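Local coordinates for protein LbaCas13a H328A (C2c2) (Lachnospiraceae bacterium NK4A179, PDB 5WLH) that binds CRISPR guide RNA, here as pre-crRNA, and is an RNA-targeting nuclease that cleaves at A, at residues A[1254-1263]-A[1364-1372]. Numbering follows the deposited sequence. Where two conformers were deposited one is given.
Sequences YYSSFDRSFL and IRLLFYPEK
The N-terminal end of helix 1262-1273 meets the C-terminal end of helix 1357-1368 where Ser-1261, the N-cap residue, lies against the carbonyls that leave the second helix. Leu-1263 N donates a nearly straight hydrogen bond (167°) to Leu-1367 O, 3.0 Å away and in the carbonyl plane. With CG anti to its carbonyl carbon (chi1 -82°), Leu-1263 lays CD1 over the centre of the Phe-1368 ring, a CH-pi contact 3.6 Å from the centroid, while its CG packs on Leu-1367 CB. An alanine in place of Phe-1368 would probably leave Leu-1263 CD1 without its aromatic seat and open a gap beside Met-1378. Two waters fill the polar seam. One takes the N-H of Phe-1262, bonds the hydroxyl of Tyr-1254, and donates to Leu-1366 O and to Tyr-1369 O, at 2.6 Å from the latter. The other accepts from Ser-1261 OG, which also caps Gly-1264 N, and donates to Phe-1368 O and Glu-1371 OE2. Farther along, Tyr-1369 turns its edge toward the face of Phe-1258 in an offset edge-to-face pair, planes at 90°, CE1 lying 3.7 Å from Phe-1258 CB; its hydroxyl bonds Lys-1055 NZ. Pro-1370, after a cis peptide, brings CG to 3.2 Å from Phe-1258 O. Carbonyls at the second helix's end thus find donors in one direct N-H and two waters, with apolar and aromatic packing flanking them.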
ATOM      1  N   TYR A1254     -18.747   6.043  11.964  1.00 24.21           N
ATOM      2  CA  TYR A1254     -18.120   7.308  12.324  1.00 25.23           C
ATOM      3  C   TYR A1254     -18.941   8.489  11.839  1.00 28.48           C
ATOM      4  O   TYR A1254     -19.079   9.500  12.542  1.00 33.30           O
ATOM      5  CB  TYR A1254     -16.717   7.364  11.725  1.00 26.70           C
ATOM      6  CG  TYR A1254     -16.101   8.740  11.716  1.00 27.29           C
ATOM      7  CD1 TYR A1254     -15.482   9.245  12.846  1.00 29.40           C
ATOM      8  CD2 TYR A1254     -16.094   9.509  10.563  1.00 24.33           C
ATOM      9  CE1 TYR A1254     -14.894  10.498  12.840  1.00 27.68           C
ATOM     10  CE2 TYR A1254     -15.495  10.765  10.538  1.00 26.47           C
ATOM     11  CZ  TYR A1254     -14.900  11.250  11.682  1.00 26.97           C
ATOM     12  OH  TYR A1254     -14.312  12.493  11.665  1.00 28.41           O
ATOM     13  N   TYR A1255     -19.491   8.381  10.633  1.00 25.69           N
ATOM     14  CA  TYR A1255     -20.176   9.494  10.000  1.00 28.97           C
ATOM     15  C   TYR A1255     -21.557   9.741  10.582  1.00 31.05           C
ATOM     16  O   TYR A1255     -22.145  10.787  10.297  1.00 36.36           O
ATOM     17  CB  TYR A1255     -20.281   9.260   8.495  1.00 26.42           C
ATOM     18  CG  TYR A1255     -18.920   9.286   7.828  1.00 27.64           C
ATOM     19  CD1 TYR A1255     -18.209  10.478   7.732  1.00 32.23           C
ATOM     20  CD2 TYR A1255     -18.329   8.128   7.327  1.00 25.43           C
ATOM     21  CE1 TYR A1255     -16.958  10.528   7.126  1.00 27.76           C
ATOM     22  CE2 TYR A1255     -17.044   8.175   6.719  1.00 25.23           C
ATOM     23  CZ  TYR A1255     -16.387   9.383   6.625  1.00 28.35           C
ATOM     24  OH  TYR A1255     -15.130   9.474   6.044  1.00 31.95           O
ATOM     25  N   SER A1256     -22.076   8.804  11.370  1.00 29.65           N
ATOM     26  CA  SER A1256     -23.337   8.970  12.075  1.00 33.02           C
ATOM     27  C   SER A1256     -23.150   9.406  13.517  1.00 39.15           C
ATOM     28  O   SER A1256     -23.984  10.148  14.043  1.00 47.01           O
ATOM     29  CB  SER A1256     -24.131   7.658  12.048  1.00 33.30           C
ATOM     30  OG  SER A1256     -24.570   7.377  10.729  1.00 42.57           O
ATOM     31  N   SER A1257     -22.066   8.999  14.158  1.00 37.43           N
ATOM     32  CA  SER A1257     -21.943   9.168  15.597  1.00 41.18           C
ATOM     33  C   SER A1257     -20.767  10.030  16.027  1.00 39.97           C
ATOM     34  O   SER A1257     -20.890  10.739  17.024  1.00 37.89           O
ATOM     35  CB  SER A1257     -21.840   7.801  16.286  1.00 41.68           C
ATOM     36  OG  SER A1257     -20.632   7.152  15.948  1.00 48.26           O
ATOM     37  N   PHE A1258     -19.635   9.990  15.319  1.00 36.04           N
ATOM     38  CA  PHE A1258     -18.467  10.802  15.669  1.00 35.06           C
ATOM     39  C   PHE A1258     -18.054  10.596  17.122  1.00 37.02           C
ATOM     40  O   PHE A1258     -17.581  11.522  17.787  1.00 41.41           O
ATOM     41  CB  PHE A1258     -18.719  12.291  15.385  1.00 36.97           C
ATOM     42  CG  PHE A1258     -19.101  12.580  13.961  1.00 35.73           C
ATOM     43  CD1 PHE A1258     -18.129  12.700  12.977  1.00 34.21           C
ATOM     44  CD2 PHE A1258     -20.433  12.708  13.594  1.00 35.01           C
ATOM     45  CE1 PHE A1258     -18.479  12.954  11.656  1.00 32.21           C
ATOM     46  CE2 PHE A1258     -20.790  12.958  12.267  1.00 35.69           C
ATOM     47  CZ  PHE A1258     -19.810  13.081  11.297  1.00 36.49           C
ATOM     48  N   ASP A1259     -18.241   9.383  17.635  1.00 34.68           N
ATOM     49  CA  ASP A1259     -17.832   9.079  18.998  1.00 40.59           C
ATOM     50  C   ASP A1259     -16.333   8.853  19.099  1.00 42.44           C
ATOM     51  O   ASP A1259     -15.777   8.892  20.204  1.00 45.93           O
ATOM     52  CB  ASP A1259     -18.570   7.844  19.503  1.00 43.93           C
ATOM     53  CG  ASP A1259     -18.522   6.707  18.512  1.00 45.91           C
ATOM     54  OD1 ASP A1259     -18.879   6.924  17.335  1.00 44.22           O
ATOM     55  OD2 ASP A1259     -18.102   5.604  18.908  1.00 52.13           O
ATOM     56  N   ARG A1260     -15.666   8.611  17.977  0.51 40.05           N
ATOM     57  CA  ARG A1260     -14.219   8.499  17.957  0.51 36.97           C
ATOM     58  C   ARG A1260     -13.695   9.215  16.724  0.51 32.89           C
ATOM     59  O   ARG A1260     -14.442   9.531  15.796  0.51 36.31           O
ATOM     60  CB  ARG A1260     -13.754   7.040  17.970  0.51 36.96           C
ATOM     61  CG  ARG A1260     -14.349   6.180  16.878  0.51 32.33           C
ATOM     62  CD  ARG A1260     -14.117   4.705  17.176  0.51 33.62           C
ATOM     63  NE  ARG A1260     -15.237   4.110  17.896  0.51 33.89           N
ATOM     64  CZ  ARG A1260     -15.354   2.814  18.159  0.51 36.86           C
ATOM     65  NH1 ARG A1260     -14.414   1.968  17.766  0.51 40.47           N
ATOM     66  NH2 ARG A1260     -16.411   2.364  18.818  0.51 36.32           N
ATOM     67  N   SER A1261     -12.398   9.469  16.734  1.00 27.93           N
ATOM     68  CA  SER A1261     -11.736  10.204  15.673  1.00 22.47           C
ATOM     69  C   SER A1261     -11.076   9.237  14.709  1.00 22.36           C
ATOM     70  O   SER A1261     -10.906   8.056  14.999  1.00 23.73           O
ATOM     71  CB  SER A1261     -10.679  11.128  16.256  1.00 22.41           C
ATOM     72  OG  SER A1261      -9.829  10.361  17.082  1.00 25.57           O
ATOM     73  N   PHE A1262     -10.696   9.767  13.546  1.00 22.75           N
ATOM     74  CA  PHE A1262      -9.829   9.016  12.653  1.00 24.67           C
ATOM     75  C   PHE A1262      -8.557   8.581  13.370  1.00 22.86           C
ATOM     76  O   PHE A1262      -8.129   7.437  13.251  1.00 20.19           O
ATOM     77  CB  PHE A1262      -9.523   9.852  11.408  1.00 21.69           C
ATOM     78  CG  PHE A1262     -10.547   9.668  10.315  1.00 25.58           C
ATOM     79  CD1 PHE A1262     -10.695   8.432   9.695  1.00 31.37           C
ATOM     80  CD2 PHE A1262     -11.373  10.710   9.929  1.00 27.11           C
ATOM     81  CE1 PHE A1262     -11.634   8.240   8.685  1.00 31.26           C
ATOM     82  CE2 PHE A1262     -12.326  10.529   8.914  1.00 29.07           C
ATOM     83  CZ  PHE A1262     -12.452   9.294   8.290  1.00 29.65           C
ATOM     84  N   LEU A1263      -7.932   9.484  14.133  1.00 21.92           N
ATOM     85  CA  LEU A1263      -6.742   9.081  14.876  1.00 19.85           C
ATOM     86  C   LEU A1263      -7.051   7.970  15.860  1.00 21.08           C
ATOM     87  O   LEU A1263      -6.228   7.076  16.072  1.00 24.25           O
ATOM     88  CB  LEU A1263      -6.141  10.272  15.621  1.00 19.99           C
ATOM     89  CG  LEU A1263      -5.257  11.155  14.750  1.00 24.78           C
ATOM     90  CD1 LEU A1263      -4.851  12.352  15.581  1.00 24.70           C
ATOM     91  CD2 LEU A1263      -4.010  10.408  14.272  1.00 25.63           C
ATOM     92  N   ILE A1364      -6.272  18.965  10.905  1.00 24.25           N
ATOM     93  CA  ILE A1364      -6.227  18.585  12.314  1.00 22.41           C
ATOM     94  C   ILE A1364      -7.622  18.250  12.832  1.00 20.32           C
ATOM     95  O   ILE A1364      -7.809  17.269  13.559  1.00 22.19           O
ATOM     96  CB  ILE A1364      -5.553  19.699  13.140  1.00 24.53           C
ATOM     97  CG1 ILE A1364      -4.046  19.678  12.894  1.00 22.15           C
ATOM     98  CG2 ILE A1364      -5.872  19.535  14.615  1.00 26.76           C
ATOM     99  CD1 ILE A1364      -3.336  21.001  13.327  1.00 23.17           C
ATOM    100  N   ARG A1365      -8.626  19.043  12.458  1.00 19.70           N
ATOM    101  CA  ARG A1365      -9.981  18.737  12.902  1.00 23.78           C
ATOM    102  C   ARG A1365     -10.450  17.404  12.331  1.00 25.15           C
ATOM    103  O   ARG A1365     -11.126  16.622  13.007  1.00 25.32           O
ATOM    104  CB  ARG A1365     -10.929  19.847  12.476  1.00 26.82           C
ATOM    105  CG  ARG A1365     -10.628  21.198  13.128  1.00 28.59           C
ATOM    106  CD  ARG A1365     -11.946  21.908  13.320  1.00 38.42           C
ATOM    107  NE  ARG A1365     -12.142  22.968  12.354  1.00 44.40           N
ATOM    108  CZ  ARG A1365     -13.308  23.559  12.115  1.00 44.24           C
ATOM    109  NH1 ARG A1365     -14.415  23.186  12.754  1.00 41.33           N
ATOM    110  NH2 ARG A1365     -13.362  24.533  11.221  1.00 43.96           N
ATOM    111  N   LEU A1366     -10.116  17.154  11.073  1.00 27.23           N
ATOM    112  CA  LEU A1366     -10.429  15.872  10.458  1.00 25.58           C
ATOM    113  C   LEU A1366      -9.835  14.724  11.260  1.00 21.29           C
ATOM    114  O   LEU A1366     -10.492  13.698  11.485  1.00 24.52           O
ATOM    115  CB  LEU A1366      -9.898  15.887   9.025  1.00 28.79           C
ATOM    116  CG  LEU A1366      -9.842  14.642   8.158  1.00 39.20           C
ATOM    117  CD1 LEU A1366      -9.947  15.082   6.701  1.00 41.37           C
ATOM    118  CD2 LEU A1366      -8.542  13.916   8.406  1.00 36.94           C
ATOM    119  N   LEU A1367      -8.580  14.865  11.683  1.00 21.16           N
ATOM    120  CA  LEU A1367      -7.915  13.767  12.378  1.00 23.15           C
ATOM    121  C   LEU A1367      -8.436  13.588  13.790  1.00 25.86           C
ATOM    122  O   LEU A1367      -8.514  12.455  14.288  1.00 21.71           O
ATOM    123  CB  LEU A1367      -6.413  14.008  12.417  1.00 20.28           C
ATOM    124  CG  LEU A1367      -5.735  13.891  11.051  1.00 23.93           C
ATOM    125  CD1 LEU A1367      -4.327  14.453  11.155  1.00 26.25           C
ATOM    126  CD2 LEU A1367      -5.711  12.426  10.644  1.00 23.18           C
ATOM    127  N   PHE A1368      -8.783  14.687  14.457  1.00 22.79           N
ATOM    128  CA  PHE A1368      -9.011  14.664  15.898  1.00 24.61           C
ATOM    129  C   PHE A1368     -10.471  14.661  16.293  1.00 26.75           C
ATOM    130  O   PHE A1368     -10.789  14.192  17.387  1.00 29.26           O
ATOM    131  CB  PHE A1368      -8.353  15.872  16.576  1.00 25.87           C
ATOM    132  CG  PHE A1368      -6.902  15.672  16.890  1.00 26.11           C
ATOM    133  CD1 PHE A1368      -6.513  15.066  18.081  1.00 27.35           C
ATOM    134  CD2 PHE A1368      -5.928  16.070  15.995  1.00 23.56           C
ATOM    135  CE1 PHE A1368      -5.174  14.880  18.375  1.00 27.19           C
ATOM    136  CE2 PHE A1368      -4.583  15.885  16.285  1.00 20.83           C
ATOM    137  CZ  PHE A1368      -4.203  15.296  17.464  1.00 24.47           C
ATOM    138  N   TYR A1369     -11.356  15.214  15.470  1.00 25.40           N
ATOM    139  CA  TYR A1369     -12.759  15.330  15.859  1.00 26.76           C
ATOM    140  C   TYR A1369     -13.300  13.977  16.340  1.00 31.48           C
ATOM    141  O   TYR A1369     -13.134  12.968  15.641  1.00 25.17           O
ATOM    142  CB  TYR A1369     -13.601  15.842  14.688  1.00 28.94           C
ATOM    143  CG  TYR A1369     -14.971  16.263  15.154  1.00 27.33           C
ATOM    144  CD1 TYR A1369     -15.982  15.328  15.315  1.00 25.65           C
ATOM    145  CD2 TYR A1369     -15.225  17.579  15.508  1.00 32.21           C
ATOM    146  CE1 TYR A1369     -17.222  15.700  15.787  1.00 26.58           C
ATOM    147  CE2 TYR A1369     -16.469  17.962  15.977  1.00 35.47           C
ATOM    148  CZ  TYR A1369     -17.459  17.020  16.118  1.00 32.98           C
ATOM    149  OH  TYR A1369     -18.705  17.391  16.580  1.00 34.46           O
ATOM    150  N   PRO A1370     -14.015  13.922  17.484  1.00 31.49           N
ATOM    151  CA  PRO A1370     -14.571  14.994  18.327  1.00 31.23           C
ATOM    152  C   PRO A1370     -13.602  15.657  19.306  1.00 33.89           C
ATOM    153  O   PRO A1370     -14.005  16.613  19.977  1.00 34.52           O
ATOM    154  CB  PRO A1370     -15.676  14.267  19.108  1.00 27.69           C
ATOM    155  CG  PRO A1370     -15.170  12.926  19.282  1.00 26.93           C
ATOM    156  CD  PRO A1370     -14.393  12.598  18.005  1.00 28.36           C
ATOM    157  N   GLU A1371     -12.372  15.170  19.401  1.00 30.60           N
ATOM    158  CA  GLU A1371     -11.394  15.811  20.268  1.00 34.22           C
ATOM    159  C   GLU A1371     -11.006  17.163  19.685  1.00 37.74           C
ATOM    160  O   GLU A1371     -10.972  17.351  18.464  1.00 32.01           O
ATOM    161  CB  GLU A1371     -10.165  14.913  20.448  1.00 38.34           C
ATOM    162  CG  GLU A1371      -9.008  15.510  21.263  1.00 44.45           C
ATOM    163  CD  GLU A1371      -7.816  14.549  21.431  1.00 50.41           C
ATOM    164  OE1 GLU A1371      -6.864  14.896  22.167  1.00 52.95           O
ATOM    165  OE2 GLU A1371      -7.819  13.453  20.823  1.00 48.81           O
ATOM    166  N   LYS A1372     -10.770  18.126  20.564  1.00 40.86           N
ATOM    167  CA  LYS A1372     -10.314  19.445  20.163  1.00 44.68           C
ATOM    168  C   LYS A1372      -8.918  19.687  20.699  1.00 40.33           C
ATOM    169  O   LYS A1372      -8.585  19.258  21.805  1.00 42.69           O
ATOM    170  CB  LYS A1372     -11.270  20.538  20.650  1.00 52.13           C
ATOM    171  CG  LYS A1372     -12.563  20.437  19.898  1.00 57.77           C
ATOM    172  CD  LYS A1372     -12.368  21.120  18.538  1.00 62.72           C
ATOM    173  CE  LYS A1372     -13.434  20.742  17.530  1.00 62.44           C
ATOM    174  NZ  LYS A1372     -12.957  20.858  16.100  1.00 63.63           N
TER
HETATM  175  O   HOH W   1     -12.055  12.513  13.270  1.00 24.04           O
HETATM  176  O   HOH W   2      -9.166  12.360  18.601  1.00 39.44           O